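Local coordinates for Ice-binding protein 1 (Shewanella frigidimarina, PDB 6BG8) that binds ice and inhibits the growth of its crystals, adsorbing the bacterium onto ice, this chain being the DUF3494 domain of a longer adhesin, at residues Pro6-Val11 / Arg219-Thr224; Thr143-Gly148 / Leu173-Gln178. All coordinates share one frame; numbering follows the deposited sequence. Where two conformers were deposited one is given.

Interaction 1: Pro6-Val11 / Arg219-Thr224; sequences PELGEV and RLFAVT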
loop_
_atom_site.group_PDB
_atom_site.type_symbol
_atom_site.label_atom_id
_atom_site.label_comp_id
_atom_site.label_asym_id
_atom_site.label_seq_id
_atom_site.Cartn_x
_atom_site.Cartn_y
_atom_site.Cartn_z
ATOM N N PRO A 6 7.419 0.126 10.735
ATOM C CA PRO A 6 6.514 -0.873 11.306
ATOM C C PRO A 6 6.924 -2.283 10.925
ATOM O O PRO A 6 7.621 -2.522 9.938
ATOM C CB PRO A 6 5.156 -0.520 10.684
ATOM C CG PRO A 6 5.519 0.128 9.364
ATOM C CD PRO A 6 6.746 0.953 9.712
ATOM N N GLU A 7 6.496 -3.225 11.757
ATOM C CA GLU A 7 6.582 -4.642 11.441
ATOM C C GLU A 7 5.344 -5.029 10.643
ATOM O O GLU A 7 4.216 -4.834 11.109
ATOM C CB GLU A 7 6.687 -5.469 12.722
ATOM C CG GLU A 7 6.592 -6.966 12.517
ATOM C CD GLU A 7 7.728 -7.509 11.682
ATOM O OE1 GLU A 7 8.889 -7.105 11.926
ATOM O OE2 GLU A 7 7.457 -8.330 10.779
ATOM N N LEU A 8 5.549 -5.572 9.442
ATOM C CA LEU A 8 4.416 -5.984 8.619
ATOM C C LEU A 8 4.015 -7.435 8.836
ATOM O O LEU A 8 2.887 -7.805 8.502
ATOM C CB LEU A 8 4.715 -5.766 7.125
ATOM C CG LEU A 8 4.197 -4.439 6.560
ATOM C CD1 LEU A 8 4.697 -3.268 7.391
ATOM C CD2 LEU A 8 4.583 -4.270 5.080
ATOM N N GLY A 9 4.895 -8.261 9.382
ATOM C CA GLY A 9 4.515 -9.637 9.630
ATOM C C GLY A 9 4.126 -10.315 8.334
ATOM O O GLY A 9 4.802 -10.183 7.305
ATOM N N GLU A 10 2.993 -11.017 8.373
ATOM C CA GLU A 10 2.569 -11.802 7.221
ATOM C C GLU A 10 2.197 -10.925 6.033
ATOM O O GLU A 10 2.273 -11.381 4.885
ATOM C CB GLU A 10 1.382 -12.686 7.600
ATOM C CG GLU A 10 1.025 -13.719 6.534
ATOM C CD GLU A 10 2.113 -14.757 6.378
ATOM O OE1 GLU A 10 2.688 -15.176 7.401
ATOM O OE2 GLU A 10 2.401 -15.151 5.235
ATOM N N VAL A 11 1.775 -9.679 6.269
ATOM C CA VAL A 11 1.255 -8.899 5.147
ATOM C C VAL A 11 2.355 -8.278 4.301
ATOM O O VAL A 11 2.045 -7.646 3.282
ATOM C CB VAL A 11 0.249 -7.821 5.608
ATOM C CG1 VAL A 11 -0.791 -8.434 6.557
ATOM C CG2 VAL A 11 0.945 -6.618 6.227
ATOM N N ARG A 219 3.079 -0.873 -1.700
ATOM C CA ARG A 219 2.000 -1.776 -1.304
ATOM C C ARG A 219 0.736 -0.952 -1.104
ATOM O O ARG A 219 0.805 0.219 -0.736
ATOM C CB ARG A 219 2.328 -2.519 -0.005
ATOM C CG ARG A 219 3.450 -3.535 -0.087
ATOM C CD ARG A 219 3.631 -4.225 1.260
ATOM N NE ARG A 219 4.683 -5.234 1.227
ATOM C CZ ARG A 219 5.978 -4.960 1.341
ATOM N NH1 ARG A 219 6.383 -3.706 1.502
ATOM N NH2 ARG A 219 6.867 -5.942 1.320
ATOM N N LEU A 220 -0.425 -1.579 -1.316
ATOM C CA LEU A 220 -1.717 -0.902 -1.164
ATOM C C LEU A 220 -2.598 -1.687 -0.198
ATOM O O LEU A 220 -3.061 -2.778 -0.533
ATOM C CB LEU A 220 -2.403 -0.749 -2.520
ATOM C CG LEU A 220 -1.565 0.014 -3.553
ATOM C CD1 LEU A 220 -2.213 -0.029 -4.924
ATOM C CD2 LEU A 220 -1.335 1.464 -3.094
ATOM N N PHE A 221 -2.843 -1.126 0.991
ATOM C CA PHE A 221 -3.655 -1.751 2.030
ATOM C C PHE A 221 -4.883 -0.893 2.303
ATOM O O PHE A 221 -4.756 0.312 2.551
ATOM C CB PHE A 221 -2.879 -1.912 3.352
ATOM C CG PHE A 221 -1.677 -2.816 3.267
ATOM C CD1 PHE A 221 -1.824 -4.190 3.306
ATOM C CD2 PHE A 221 -0.395 -2.287 3.207
ATOM C CE1 PHE A 221 -0.717 -5.022 3.244
ATOM C CE2 PHE A 221 0.716 -3.116 3.139
ATOM C CZ PHE A 221 0.553 -4.486 3.163
ATOM N N ALA A 222 -6.063 -1.517 2.305
ATOM C CA ALA A 222 -7.292 -0.873 2.760
ATOM C C ALA A 222 -7.779 -1.648 3.979
ATOM O O ALA A 222 -8.227 -2.791 3.852
ATOM C CB ALA A 222 -8.344 -0.838 1.648
ATOM N N VAL A 223 -7.669 -1.043 5.165
ATOM C CA VAL A 223 -7.878 -1.802 6.398
ATOM C C VAL A 223 -9.333 -2.231 6.543
ATOM O O VAL A 223 -9.612 -3.357 6.971
ATOM C CB VAL A 223 -7.402 -0.996 7.618
ATOM C CG1 VAL A 223 -7.677 -1.784 8.904
ATOM C CG2 VAL A 223 -5.911 -0.672 7.495
ATOM N N THR A 224 -10.285 -1.350 6.215
ATOM C CA THR A 224 -11.691 -1.662 6.432
ATOM C C THR A 224 -12.539 -1.690 5.171
ATOM O O THR A 224 -13.695 -2.116 5.248
ATOM C CB THR A 224 -12.347 -0.680 7.421
ATOM O OG1 THR A 224 -12.425 0.632 6.844
ATOM C CG2 THR A 224 -11.568 -0.628 8.717
#
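Val11 meets Phe221 at the outer end of the phenylalanine ring, where its methyl CG2 lies 3.8 Å from CZ and its CB lies equally near CE1. With chi1 at -48°, CG1 of Val11 stands anti to the carbonyl carbon, which leaves CG2 between the backbone N and the carbonyl carbon, turned toward the CE1-CZ side of the ring. The carbonyl of the same residue adds a polar touch, with Val11 O in the ring plane at the edge, 3.5 Å from Phe221 CZ. Beside this pair Leu8 contributes one methyl: CD2 sits over one face of the Arg219 guanidinium, displaced toward its rim, and comes within 3.9 Å of Arg219 CD. The same methyl approaches Phe221 CZ more loosely, at 4.5 Å. Arg219 gets there by a chain extended from CG to NE.

Further out, Phe221 stacks on Phe203 and touches Leu95 of helix 84-103 and Leu17 of strand 14-18. On the loop, Val11 N bonds to Leu8 O (3.1 Å), drawing together the two residues that make the contact. Arg219 bonds through NH1 to Asn201 OD1 of strand 197-204 and through NH2 to Ala12 O, just after 6-11, tying the loop to solenoid strand 219-222. The contact itself, without a hydrogen bond between its segments, mixes methyl packing on ring and guanidinium with a carbonyl oxygen at the ring edge, where the hydrogens carry slight positive charge.

Interaction 2: Thr143-Gly148 / Leu173-Gln178; sequences TLDGEG and LINGAQ
Leu144-Gly146 runs parallel to Leu173-Ile174 in neighbouring coils, Leu144 paired with Leu173 and Asp145 with Ile174. Ile174 N gives a nearly straight bond to Leu144 O (3.0 Å, 171°), and Gly146 N returns one of the same length to Ile174 O. Ile174 O also takes Ala177 N from the opposite face of its carbonyl plane, closing the type I' turn 174-177. Beyond the strands, Gly148 N donates to Asn175 O at 2.8 Å, so the two turns are tied to each other as well.

The polar side-chain link runs from Asn175 ND2 to Asp145 OD1 (2.9 Å). OD1 lies close to the amide plane, but the donor comes to it from above the carboxylate plane. From the other face Glu147 N reaches the same OD1 at 2.8 Å, forming an Asx turn. Asp145 CG lies anti to the backbone N (chi1 -178°), which sets OD1 between these two donors.

Apolar contacts fall on both sides of the sheet. Leu144 and Leu173 lie side by side, with CB of the former 3.9 Å from CD2 of the latter; on the side of Asp145, the side chains of Ile174 and Thr143 cross at about a right angle, CD1 of the former 3.8 Å from CG2 of the latter. Strand 122-125 flanks 142-145 on its other edge. Two donors, from opposite faces of the carboxylate plane, restrain rotation of the group and probably stabilise its negative charge, coupling successive turns at the solenoid surface.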
loop_
_atom_site.group_PDB
_atom_site.type_symbol
_atom_site.label_atom_id
_atom_site.label_comp_id
_atom_site.label_asym_id
_atom_site.label_seq_id
_atom_site.Cartn_x
_atom_site.Cartn_y
_atom_site.Cartn_z
ATOM N N THR A 143 9.819 15.206 -3.731
ATOM C CA THR A 143 11.104 14.517 -3.771
ATOM C C THR A 143 11.450 14.057 -2.360
ATOM O O THR A 143 11.434 14.856 -1.421
ATOM C CB THR A 143 12.199 15.426 -4.336
ATOM O OG1 THR A 143 11.842 15.821 -5.672
ATOM C CG2 THR A 143 13.542 14.686 -4.366
ATOM N N LEU A 144 11.740 12.769 -2.206
ATOM C CA LEU A 144 12.114 12.215 -0.909
ATOM C C LEU A 144 13.605 11.912 -0.935
ATOM O O LEU A 144 14.074 11.141 -1.782
ATOM C CB LEU A 144 11.281 10.976 -0.577
ATOM C CG LEU A 144 9.781 11.283 -0.424
ATOM C CD1 LEU A 144 8.943 10.009 -0.197
ATOM C CD2 LEU A 144 9.498 12.328 0.650
ATOM N N ASP A 145 14.345 12.539 -0.015
ATOM C CA ASP A 145 15.801 12.610 -0.026
ATOM C C ASP A 145 16.322 11.764 1.126
ATOM O O ASP A 145 16.217 12.161 2.294
ATOM C CB ASP A 145 16.251 14.070 0.098
ATOM C CG ASP A 145 17.771 14.256 0.051
ATOM O OD1 ASP A 145 18.544 13.279 0.104
ATOM O OD2 ASP A 145 18.193 15.425 -0.032
ATOM N N GLY A 146 16.895 10.607 0.799
ATOM C CA GLY A 146 17.452 9.747 1.824
ATOM C C GLY A 146 18.787 10.170 2.391
ATOM O O GLY A 146 19.320 9.470 3.255
ATOM N N GLU A 147 19.350 11.281 1.906
ATOM C CA GLU A 147 20.602 11.858 2.411
ATOM C C GLU A 147 21.762 10.868 2.350
ATOM O O GLU A 147 22.700 10.941 3.147
ATOM C CB GLU A 147 20.426 12.405 3.835
ATOM C CG GLU A 147 19.473 13.594 3.878
ATOM C CD GLU A 147 19.193 14.077 5.281
ATOM O OE1 GLU A 147 19.702 15.157 5.649
ATOM O OE2 GLU A 147 18.459 13.378 6.010
ATOM N N GLY A 148 21.703 9.935 1.405
ATOM C CA GLY A 148 22.785 9.008 1.166
ATOM C C GLY A 148 22.670 7.689 1.886
ATOM O O GLY A 148 23.539 6.828 1.709
ATOM N N LEU A 173 12.381 9.685 -5.819
ATOM C CA LEU A 173 13.265 9.246 -4.748
ATOM C C LEU A 173 14.705 9.546 -5.133
ATOM O O LEU A 173 15.128 9.239 -6.255
ATOM C CB LEU A 173 13.088 7.755 -4.472
ATOM C CG LEU A 173 11.632 7.289 -4.312
ATOM C CD1 LEU A 173 11.605 5.829 -3.880
ATOM C CD2 LEU A 173 10.908 8.174 -3.304
ATOM N N ILE A 174 15.452 10.150 -4.210
ATOM C CA ILE A 174 16.860 10.444 -4.431
ATOM C C ILE A 174 17.676 10.034 -3.213
ATOM O O ILE A 174 17.162 9.908 -2.098
ATOM C CB ILE A 174 17.115 11.935 -4.744
ATOM C CG1 ILE A 174 16.728 12.819 -3.555
ATOM C CG2 ILE A 174 16.437 12.344 -6.064
ATOM C CD1 ILE A 174 17.215 14.236 -3.699
ATOM N N ASN A 175 18.974 9.824 -3.455
ATOM C CA ASN A 175 19.992 9.724 -2.404
ATOM C C ASN A 175 19.676 8.617 -1.397
ATOM O O ASN A 175 19.756 8.811 -0.182
ATOM C CB ASN A 175 20.174 11.072 -1.691
ATOM C CG ASN A 175 20.547 12.202 -2.650
ATOM O OD1 ASN A 175 21.047 11.960 -3.749
ATOM N ND2 ASN A 175 20.317 13.435 -2.226
ATOM N N GLY A 176 19.318 7.437 -1.909
ATOM C CA GLY A 176 19.118 6.267 -1.083
ATOM C C GLY A 176 17.678 5.993 -0.702
ATOM O O GLY A 176 17.378 4.893 -0.225
ATOM N N ALA A 177 16.782 6.961 -0.880
ATOM C CA ALA A 177 15.386 6.731 -0.538
ATOM C C ALA A 177 14.827 5.587 -1.375
ATOM O O ALA A 177 15.033 5.531 -2.591
ATOM C CB ALA A 177 14.565 8.004 -0.748
ATOM N N GLN A 178 14.120 4.668 -0.716
ATOM C CA GLN A 178 13.569 3.494 -1.382
ATOM C C GLN A 178 12.093 3.343 -1.058
ATOM O O GLN A 178 11.668 3.614 0.068
ATOM C CB GLN A 178 14.296 2.227 -0.962
ATOM C CG GLN A 178 15.775 2.234 -1.213
ATOM C CD GLN A 178 16.377 0.914 -0.833
ATOM O OE1 GLN A 178 16.147 -0.090 -1.506
ATOM N NE2 GLN A 178 17.115 0.886 0.276
#

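In the fold
Both contacts belong to the DUF3494 beta-solenoid, but they lie in different parts of it. Interaction 1 is buried, about 7 Å from the centre of the chain, and brings residues near the N-terminus against a strand 208 residues later; interaction 2 lies at the surface, about 19 Å from that centre, between segments 25 residues apart at their closest ends and within the sequence span that interaction 1 brackets. Their centres are 23 Å apart and their nearest atoms about 9 Å, so they do not touch. Neither lies at the ice-binding motif inferred by similarity at Thr212-Asn215. At interaction 2 a glycerol, probably from crystallisation, lies about 4 Å from the Leu173 side chain and is hydrogen-bonded to Ala177 O.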